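Local coordinates for protein mitochondrial enolase superfamily member 1 (Homo sapiens, PDB 4A35) that catalyses the magnesium-dependent dehydration of L-fuconate to 2-keto-3-deoxy-L-fuconate, a step in the breakdown of L-fucose, at residues V159-A165 with L344-F349; R16-S20 with H391-H395. One frame throughout, in Å; residues are numbered along the deposited sequence. Where two conformers were deposited one is given.

How the interactions relate
The two contacts lie on opposite sides of the chain's centre, their own centres about 37 Å apart and their nearest atoms about 24 Å apart, so neither touches the other. Along the chain, interaction 1 is nested inside the much longer loop that interaction 2 closes. Interaction 1 joins helix 162-171 to the end of helix 335-348, away from the known catalytic and substrate-binding residues, although the side chain of Leu344 comes within about 12 Å of a bound magnesium ion. Interaction 2 borders the probable substrate-binding residues: the His391 side chain is about 4 Å from that of Tyr35, which probably binds substrate, as in related enzymes, and about 13 Å from a magnesium ion.

Interaction 1. Residues V159-A165 with L344-F349; sequences VLTEEDA and LMAKKF. With EDO (1,2-ethanediol), chain J.
Lys348 NZ is gripped from several directions. The shortest bond from NZ runs 3.0 Å to Val159 O, the nitrogen tilted 29° from the carbonyl plane, and a water bridges the two. Asp164 OD2 is the salt-bridge partner of NZ at 3.5 Å, though its hydrogen bond is weak, while a second water links NZ to Asp164 OD1. With CG anti to the backbone N (chi1 -178°) and bends at chi2 and chi4, the lysine chain passes Leu160 before turning to these oxygens. Asp164 OD2 also accepts Thr161 N at 2.9 Å, from above the carboxylate plane, and an ethanediol O1, probably from the crystallisation liquor, at 2.6 Å; Asp164 N returns a bond to Thr161 OG1, a capping box. Beneath, Leu160 CD2 rests 3.8 Å from Leu344 CB, and Val159 CG2 meets Met345 SD, with Val159 CB at the Phe349 ring edge. The end of helix 335-348, in the TIM-barrel-like C-terminal domain, thus meets the start of helix 162-171. An asparagine in place of Asp164 would probably leave the ammonium without its negative mate. Because one carboxylate closes the capping box begun by Thr161 and faces Lys348, its charge probably steadies the helix dipole as well as the lysine.

Interaction 2. Residues R16-S20 with H391-H395; sequences RFPTS and HLHEH. With EDO (1,2-ethanediol), chain E; EDO (1,2-ethanediol), chain D.
Phe17 and His395 form an offset stack, their ring centroids 4.6 Å apart and their planes inclined by 27°. Phe17 CE1 lies over one face of the imidazole, displaced toward its rim and 3.3 Å from His395 CD2, so the phenyl overlaps the histidine by one corner. Glu394 CG covers the opposite face near its centre, and Leu392 CB lies at the edge, in plane. A phenylalanine suits this place because its flat, apolar ring can meet both an imidazole and a branched side chain: Leu392 sets CD1 3.9 Å from Phe17 CD2, and its CD2 reaches the CD1 side of the same ring. Phe17 CG stands anti to its carbonyl carbon (chi1 -59°), which carries the ring across to these partners. A hydrogen bond between His395 ND1 and Ser423 OG probably fixes the rotation of the imidazole. In one of the two conformers of His391, Thr19 CG2 comes to the edge of its ring, while the Thr19 hydroxyl is engaged by Pro33 O and by the N of Tyr35, which probably binds substrate. Arg16 NH1 donates to one ethanediol O1 at 2.9 Å, and another ethanediol O1 donates to Ser20 O at 2.7 Å, both probably from the crystallisation liquor. Pro18, the centre of an inverse gamma turn, packs on helix 433-438. The contact joins the loop after strand 7-16 of the antiparallel N-terminal sheet to the loop between strands 386-388 and 401-402.

Interaction 1. Residues V159-A165 with L344-F349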
ATOM      1  N   VAL A 159     -15.954   5.706 -13.509  1.00 18.29           N
ATOM      2  CA  VAL A 159     -17.055   6.170 -12.612  1.00 18.44           C
ATOM      3  C   VAL A 159     -17.161   7.711 -12.622  1.00 20.37           C
ATOM      4  O   VAL A 159     -18.214   8.244 -12.323  1.00 20.64           O
ATOM      5  CB  VAL A 159     -16.960   5.639 -11.151  1.00 21.44           C
ATOM      6  CG1 VAL A 159     -16.915   4.123 -11.106  1.00 21.68           C
ATOM      7  CG2 VAL A 159     -15.790   6.263 -10.352  1.00 21.49           C
ATOM      8  N   LEU A 160     -16.074   8.406 -12.945  1.00 18.93           N
ATOM      9  CA  LEU A 160     -16.013   9.886 -12.891  1.00 17.32           C
ATOM     10  C   LEU A 160     -15.035  10.394 -13.934  1.00 21.30           C
ATOM     11  O   LEU A 160     -13.804  10.360 -13.736  1.00 19.78           O
ATOM     12  CB  LEU A 160     -15.593  10.353 -11.466  1.00 16.62           C
ATOM     13  CG  LEU A 160     -15.538  11.885 -11.224  1.00 19.66           C
ATOM     14  CD1 LEU A 160     -16.943  12.453 -10.798  1.00 19.69           C
ATOM     15  CD2 LEU A 160     -14.455  12.222 -10.159  1.00 20.57           C
ATOM     16  N   THR A 161     -15.595  10.842 -15.071  1.00 20.42           N
ATOM     17  CA  THR A 161     -14.789  11.472 -16.117  1.00 20.83           C
ATOM     18  C   THR A 161     -14.530  12.933 -15.719  1.00 24.39           C
ATOM     19  O   THR A 161     -15.137  13.448 -14.759  1.00 22.67           O
ATOM     20  CB  THR A 161     -15.531  11.416 -17.477  1.00 22.17           C
ATOM     21  OG1 THR A 161     -16.730  12.222 -17.396  1.00 21.38           O
ATOM     22  CG2 THR A 161     -15.882   9.972 -17.926  1.00 21.15           C
ATOM     23  N   GLU A 162     -13.632  13.595 -16.458  1.00 21.96           N
ATOM     24  CA  GLU A 162     -13.366  15.029 -16.268  0.50 21.08           C
ATOM     25  C   GLU A 162     -14.672  15.811 -16.464  1.00 23.34           C
ATOM     26  O   GLU A 162     -14.964  16.723 -15.705  1.00 23.16           O
ATOM     27  CB  GLU A 162     -12.302  15.510 -17.261  0.50 22.23           C
ATOM     28  CG  GLU A 162     -10.908  15.013 -16.946  0.50 22.27           C
ATOM     29  CD  GLU A 162      -9.816  15.456 -17.899  0.50 40.09           C
ATOM     30  OE1 GLU A 162      -9.824  16.643 -18.293  0.50 37.25           O
ATOM     31  OE2 GLU A 162      -8.946  14.621 -18.245  0.50 35.04           O
ATOM     32  N   GLU A 163     -15.469  15.432 -17.486  1.00 20.20           N
ATOM     33  CA  GLU A 163     -16.766  16.026 -17.823  0.50 20.03           C
ATOM     34  C   GLU A 163     -17.751  15.852 -16.617  1.00 23.92           C
ATOM     35  O   GLU A 163     -18.460  16.781 -16.243  1.00 23.13           O
ATOM     36  CB  GLU A 163     -17.302  15.359 -19.112  0.50 21.27           C
ATOM     37  CG  GLU A 163     -16.406  15.531 -20.349  0.50 31.80           C
ATOM     38  CD  GLU A 163     -15.019  14.896 -20.447  0.50 46.99           C
ATOM     39  OE1 GLU A 163     -14.774  13.826 -19.838  0.50 22.40           O
ATOM     40  OE2 GLU A 163     -14.181  15.459 -21.190  0.50 44.54           O
ATOM     41  N   ASP A 164     -17.790  14.652 -16.031  1.00 21.46           N
ATOM     42  CA  ASP A 164     -18.671  14.362 -14.863  1.00 20.28           C
ATOM     43  C   ASP A 164     -18.306  15.271 -13.687  1.00 24.08           C
ATOM     44  O   ASP A 164     -19.197  15.739 -12.987  1.00 21.71           O
ATOM     45  CB  ASP A 164     -18.527  12.920 -14.355  1.00 20.73           C
ATOM     46  CG  ASP A 164     -19.037  11.835 -15.260  1.00 26.31           C
ATOM     47  OD1 ASP A 164     -19.980  12.106 -16.045  1.00 25.81           O
ATOM     48  OD2 ASP A 164     -18.492  10.721 -15.197  1.00 24.69           O
ATOM     49  N   ALA A 165     -16.975  15.457 -13.458  1.00 18.38           N
ATOM     50  CA  ALA A 165     -16.417  16.299 -12.382  1.00 19.07           C
ATOM     51  C   ALA A 165     -16.847  17.744 -12.627  1.00 24.61           C
ATOM     52  O   ALA A 165     -17.294  18.418 -11.706  1.00 23.94           O
ATOM     53  CB  ALA A 165     -14.888  16.186 -12.372  1.00 19.16           C
ATOM     54  N   LEU A 344     -15.398  14.296  -5.121  1.00 14.95           N
ATOM     55  CA  LEU A 344     -16.230  14.284  -6.345  1.00 15.10           C
ATOM     56  C   LEU A 344     -16.846  12.899  -6.616  1.00 17.39           C
ATOM     57  O   LEU A 344     -18.032  12.822  -6.939  1.00 19.07           O
ATOM     58  CB  LEU A 344     -15.422  14.772  -7.559  1.00 15.68           C
ATOM     59  CG  LEU A 344     -15.065  16.274  -7.547  1.00 18.31           C
ATOM     60  CD1 LEU A 344     -13.898  16.540  -8.520  1.00 18.66           C
ATOM     61  CD2 LEU A 344     -16.306  17.130  -7.859  1.00 17.83           C
ATOM     62  N   MET A 345     -16.118  11.827  -6.367  1.00 13.15           N
ATOM     63  CA  MET A 345     -16.706  10.480  -6.541  1.00 13.81           C
ATOM     64  C   MET A 345     -17.826  10.229  -5.519  1.00 16.28           C
ATOM     65  O   MET A 345     -18.871   9.726  -5.880  1.00 16.37           O
ATOM     66  CB  MET A 345     -15.643   9.370  -6.390  1.00 14.60           C
ATOM     67  CG  MET A 345     -14.717   9.237  -7.622  1.00 16.65           C
ATOM     68  SD  MET A 345     -13.727   7.728  -7.545  1.00 18.62           S
ATOM     69  CE  MET A 345     -12.681   8.093  -6.077  1.00 16.22           C
ATOM     70  N   ALA A 346     -17.625  10.653  -4.229  1.00 16.48           N
ATOM     71  CA  ALA A 346     -18.627  10.432  -3.176  1.00 14.71           C
ATOM     72  C   ALA A 346     -19.927  11.172  -3.544  1.00 18.67           C
ATOM     73  O   ALA A 346     -21.002  10.632  -3.343  1.00 17.43           O
ATOM     74  CB  ALA A 346     -18.077  10.961  -1.842  1.00 15.74           C
ATOM     75  N   LYS A 347     -19.827  12.411  -4.070  1.00 15.80           N
ATOM     76  CA  LYS A 347     -21.038  13.158  -4.518  1.00 16.88           C
ATOM     77  C   LYS A 347     -21.725  12.427  -5.714  1.00 20.01           C
ATOM     78  O   LYS A 347     -22.956  12.287  -5.719  1.00 19.66           O
ATOM     79  CB  LYS A 347     -20.667  14.609  -4.902  1.00 19.06           C
ATOM     80  CG  LYS A 347     -21.849  15.490  -5.370  1.00 18.74           C
ATOM     81  CD  LYS A 347     -23.081  15.419  -4.464  1.00 19.01           C
ATOM     82  CE  LYS A 347     -24.065  16.433  -4.962  1.00 28.97           C
ATOM     83  NZ  LYS A 347     -25.418  16.131  -4.423  1.00 28.58           N
ATOM     84  N   LYS A 348     -20.929  12.012  -6.717  1.00 19.66           N
ATOM     85  CA  LYS A 348     -21.387  11.254  -7.910  1.00 20.40           C
ATOM     86  C   LYS A 348     -22.200  10.008  -7.460  1.00 23.34           C
ATOM     87  O   LYS A 348     -23.283   9.758  -8.013  1.00 20.52           O
ATOM     88  CB  LYS A 348     -20.182  10.857  -8.807  1.00 21.79           C
ATOM     89  CG  LYS A 348     -20.572  10.095 -10.098  1.00 22.83           C
ATOM     90  CD  LYS A 348     -20.942  11.055 -11.246  1.00 28.83           C
ATOM     91  CE  LYS A 348     -21.680  10.419 -12.418  1.00 32.88           C
ATOM     92  NZ  LYS A 348     -20.891   9.374 -13.070  1.00 52.46           N
ATOM     93  N   PHE A 349     -21.746   9.325  -6.373  1.00 19.38           N
ATOM     94  CA  PHE A 349     -22.435   8.171  -5.798  1.00 19.65           C
ATOM     95  C   PHE A 349     -23.455   8.562  -4.691  1.00 21.70           C
ATOM     96  O   PHE A 349     -24.076   7.662  -4.087  1.00 20.02           O
ATOM     97  CB  PHE A 349     -21.394   7.183  -5.227  1.00 19.66           C
ATOM     98  CG  PHE A 349     -20.734   6.327  -6.280  1.00 20.11           C
ATOM     99  CD1 PHE A 349     -19.601   6.780  -6.967  1.00 20.13           C
ATOM    100  CD2 PHE A 349     -21.241   5.059  -6.591  1.00 21.22           C
ATOM    101  CE1 PHE A 349     -18.996   5.980  -7.962  1.00 23.30           C
ATOM    102  CE2 PHE A 349     -20.635   4.255  -7.576  1.00 21.61           C
ATOM    103  CZ  PHE A 349     -19.506   4.709  -8.244  1.00 20.83           C
TER
HETATM  104  C1  EDO J1453     -18.753   7.347 -16.389  1.00 40.76           C
HETATM  105  O1  EDO J1453     -19.340   8.639 -16.420  1.00 34.08           O
HETATM  106  C2  EDO J1453     -19.899   6.311 -16.366  1.00 45.65           C
HETATM  107  O2  EDO J1453     -20.806   6.691 -15.325  1.00 50.72           O
HETATM  108  O   HOH W   1     -20.538   6.835 -12.299  1.00 29.39           O
HETATM  109  O   HOH W   2     -22.312   9.868 -15.901  1.00 47.96           O

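Interaction 2. Residues R16-S20 with H391-H395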
ATOM      1  N   ARG A  16       8.089  14.233  16.725  1.00 17.26           N
ATOM      2  CA  ARG A  16       7.324  13.224  17.439  1.00 17.90           C
ATOM      3  C   ARG A  16       6.868  13.716  18.765  1.00 19.98           C
ATOM      4  O   ARG A  16       7.623  14.345  19.495  1.00 20.14           O
ATOM      5  CB  ARG A  16       8.173  11.920  17.637  1.00 17.16           C
ATOM      6  CG  ARG A  16       8.680  11.307  16.310  1.00 19.13           C
ATOM      7  CD  ARG A  16       9.405   9.988  16.552  1.00 20.15           C
ATOM      8  NE  ARG A  16      10.086   9.582  15.318  1.00 21.55           N
ATOM      9  CZ  ARG A  16      10.556   8.365  15.074  1.00 28.11           C
ATOM     10  NH1 ARG A  16      10.402   7.392  15.969  1.00 20.23           N
ATOM     11  NH2 ARG A  16      11.158   8.104  13.929  1.00 17.15           N
ATOM     12  N   PHE A  17       5.578  13.471  19.051  1.00 17.59           N
ATOM     13  CA  PHE A  17       4.992  13.842  20.325  1.00 17.76           C
ATOM     14  C   PHE A  17       4.819  12.561  21.149  1.00 18.89           C
ATOM     15  O   PHE A  17       4.249  11.570  20.671  1.00 18.45           O
ATOM     16  CB  PHE A  17       3.681  14.660  20.149  1.00 19.29           C
ATOM     17  CG  PHE A  17       3.913  15.937  19.354  1.00 18.76           C
ATOM     18  CD1 PHE A  17       4.293  17.117  19.993  1.00 22.09           C
ATOM     19  CD2 PHE A  17       3.806  15.941  17.957  1.00 19.71           C
ATOM     20  CE1 PHE A  17       4.573  18.283  19.258  1.00 22.53           C
ATOM     21  CE2 PHE A  17       4.085  17.108  17.217  1.00 22.58           C
ATOM     22  CZ  PHE A  17       4.470  18.268  17.872  1.00 22.34           C
ATOM     23  N   PRO A  18       5.194  12.619  22.448  1.00 18.50           N
ATOM     24  CA  PRO A  18       5.117  11.401  23.300  1.00 16.65           C
ATOM     25  C   PRO A  18       3.707  11.139  23.862  1.00 20.38           C
ATOM     26  O   PRO A  18       3.502  10.999  25.063  1.00 21.13           O
ATOM     27  CB  PRO A  18       6.140  11.681  24.396  1.00 18.66           C
ATOM     28  CG  PRO A  18       6.115  13.240  24.531  1.00 23.40           C
ATOM     29  CD  PRO A  18       5.932  13.727  23.112  1.00 20.14           C
ATOM     30  N   THR A  19       2.722  11.052  22.994  1.00 18.98           N
ATOM     31  CA  THR A  19       1.330  10.923  23.447  1.00 19.98           C
ATOM     32  C   THR A  19       1.065   9.558  24.145  1.00 21.86           C
ATOM     33  O   THR A  19       0.162   9.500  24.991  1.00 21.67           O
ATOM     34  CB  THR A  19       0.350  11.227  22.323  1.00 29.98           C
ATOM     35  OG1 THR A  19       0.702  10.459  21.226  1.00 23.31           O
ATOM     36  CG2 THR A  19       0.372  12.709  21.890  1.00 33.12           C
ATOM     37  N   SER A  20       1.917   8.523  23.902  1.00 19.59           N
ATOM     38  CA  SER A  20       1.781   7.201  24.550  1.00 19.51           C
ATOM     39  C   SER A  20       2.006   7.332  26.081  1.00 24.91           C
ATOM     40  O   SER A  20       1.466   6.541  26.875  1.00 26.22           O
ATOM     41  CB  SER A  20       2.764   6.192  23.958  1.00 21.62           C
ATOM     42  OG  SER A  20       4.109   6.526  24.233  1.00 22.65           O
ATOM     43  N   HIS A 391      -6.151  17.098  20.843  0.50 29.62           N
ATOM     44  CA  HIS A 391      -4.691  16.938  20.883  0.50 29.42           C
ATOM     45  C   HIS A 391      -3.867  17.995  20.085  0.50 30.46           C
ATOM     46  O   HIS A 391      -4.172  18.217  18.910  0.50 29.97           O
ATOM     47  CB  HIS A 391      -4.327  15.544  20.282  0.50 28.85           C
ATOM     48  CG  HIS A 391      -4.356  14.364  21.217  0.50 32.05           C
ATOM     49  ND1 HIS A 391      -5.553  13.875  21.747  0.50 33.33           N
ATOM     50  CD2 HIS A 391      -3.349  13.533  21.577  0.50 32.46           C
ATOM     51  CE1 HIS A 391      -5.222  12.802  22.441  0.50 32.19           C
ATOM     52  NE2 HIS A 391      -3.904  12.553  22.363  0.50 32.66           N
ATOM     53  N   LEU A 392      -2.761  18.568  20.700  1.00 27.76           N
ATOM     54  CA  LEU A 392      -1.628  19.202  19.999  1.00 24.47           C
ATOM     55  C   LEU A 392      -1.846  20.417  19.098  1.00 21.17           C
ATOM     56  O   LEU A 392      -0.909  20.831  18.377  1.00 19.71           O
ATOM     57  CB  LEU A 392      -0.958  18.089  19.128  1.00 23.77           C
ATOM     58  CG  LEU A 392      -0.552  16.766  19.868  1.00 27.00           C
ATOM     59  CD1 LEU A 392      -0.031  15.694  18.858  1.00 26.91           C
ATOM     60  CD2 LEU A 392       0.449  17.041  21.017  1.00 25.01           C
ATOM     61  N   HIS A 393      -3.010  21.020  19.152  1.00 20.10           N
ATOM     62  CA  HIS A 393      -3.290  22.233  18.376  1.00 20.90           C
ATOM     63  C   HIS A 393      -2.375  23.411  18.763  1.00 24.38           C
ATOM     64  O   HIS A 393      -2.099  24.243  17.901  1.00 23.63           O
ATOM     65  CB  HIS A 393      -4.759  22.662  18.532  1.00 20.98           C
ATOM     66  CG  HIS A 393      -5.710  21.562  18.178  1.00 22.66           C
ATOM     67  ND1 HIS A 393      -5.886  21.155  16.864  1.00 23.58           N
ATOM     68  CD2 HIS A 393      -6.394  20.721  18.993  1.00 24.19           C
ATOM     69  CE1 HIS A 393      -6.716  20.121  16.914  1.00 22.88           C
ATOM     70  NE2 HIS A 393      -7.060  19.833  18.179  1.00 23.22           N
ATOM     71  N   GLU A 394      -1.855  23.442  20.016  1.00 21.72           N
ATOM     72  CA  GLU A 394      -0.951  24.500  20.512  1.00 22.21           C
ATOM     73  C   GLU A 394       0.400  24.516  19.728  1.00 24.99           C
ATOM     74  O   GLU A 394       1.136  25.502  19.813  1.00 24.72           O
ATOM     75  CB  GLU A 394      -0.694  24.359  22.042  1.00 23.99           C
ATOM     76  CG  GLU A 394       0.045  23.095  22.503  1.00 28.96           C
ATOM     77  CD  GLU A 394      -0.784  21.829  22.680  1.00 44.35           C
ATOM     78  OE1 GLU A 394      -1.944  21.796  22.217  1.00 28.46           O
ATOM     79  OE2 GLU A 394      -0.287  20.878  23.327  1.00 37.32           O
ATOM     80  N   HIS A 395       0.693  23.450  18.938  1.00 19.29           N
ATOM     81  CA  HIS A 395       1.952  23.383  18.184  1.00 19.61           C
ATOM     82  C   HIS A 395       1.799  23.930  16.762  1.00 21.40           C
ATOM     83  O   HIS A 395       2.795  24.030  16.042  1.00 22.23           O
ATOM     84  CB  HIS A 395       2.509  21.949  18.161  1.00 19.76           C
ATOM     85  CG  HIS A 395       2.734  21.383  19.535  1.00 24.04           C
ATOM     86  ND1 HIS A 395       3.605  21.979  20.426  1.00 26.09           N
ATOM     87  CD2 HIS A 395       2.147  20.330  20.148  1.00 25.44           C
ATOM     88  CE1 HIS A 395       3.548  21.259  21.533  1.00 25.22           C
ATOM     89  NE2 HIS A 395       2.723  20.239  21.408  1.00 25.01           N
TER
HETATM   90  C1  EDO E1448      -1.231   4.569  26.225  1.00 29.67           C
HETATM   91  O1  EDO E1448       0.094   4.531  25.699  1.00 26.66           O
HETATM   92  C2  EDO E1448      -2.018   5.646  25.476  1.00 29.54           C
HETATM   93  O2  EDO E1448      -1.358   6.891  25.656  1.00 28.10           O
HETATM   94  C1  EDO D1447      10.093   7.668  19.672  1.00 33.62           C
HETATM   95  O1  EDO D1447       9.182   7.415  18.596  1.00 31.47           O
HETATM   96  C2  EDO D1447      11.186   6.556  19.781  1.00 40.56           C
HETATM   97  O2  EDO D1447      10.688   5.278  19.375  1.00 44.13           O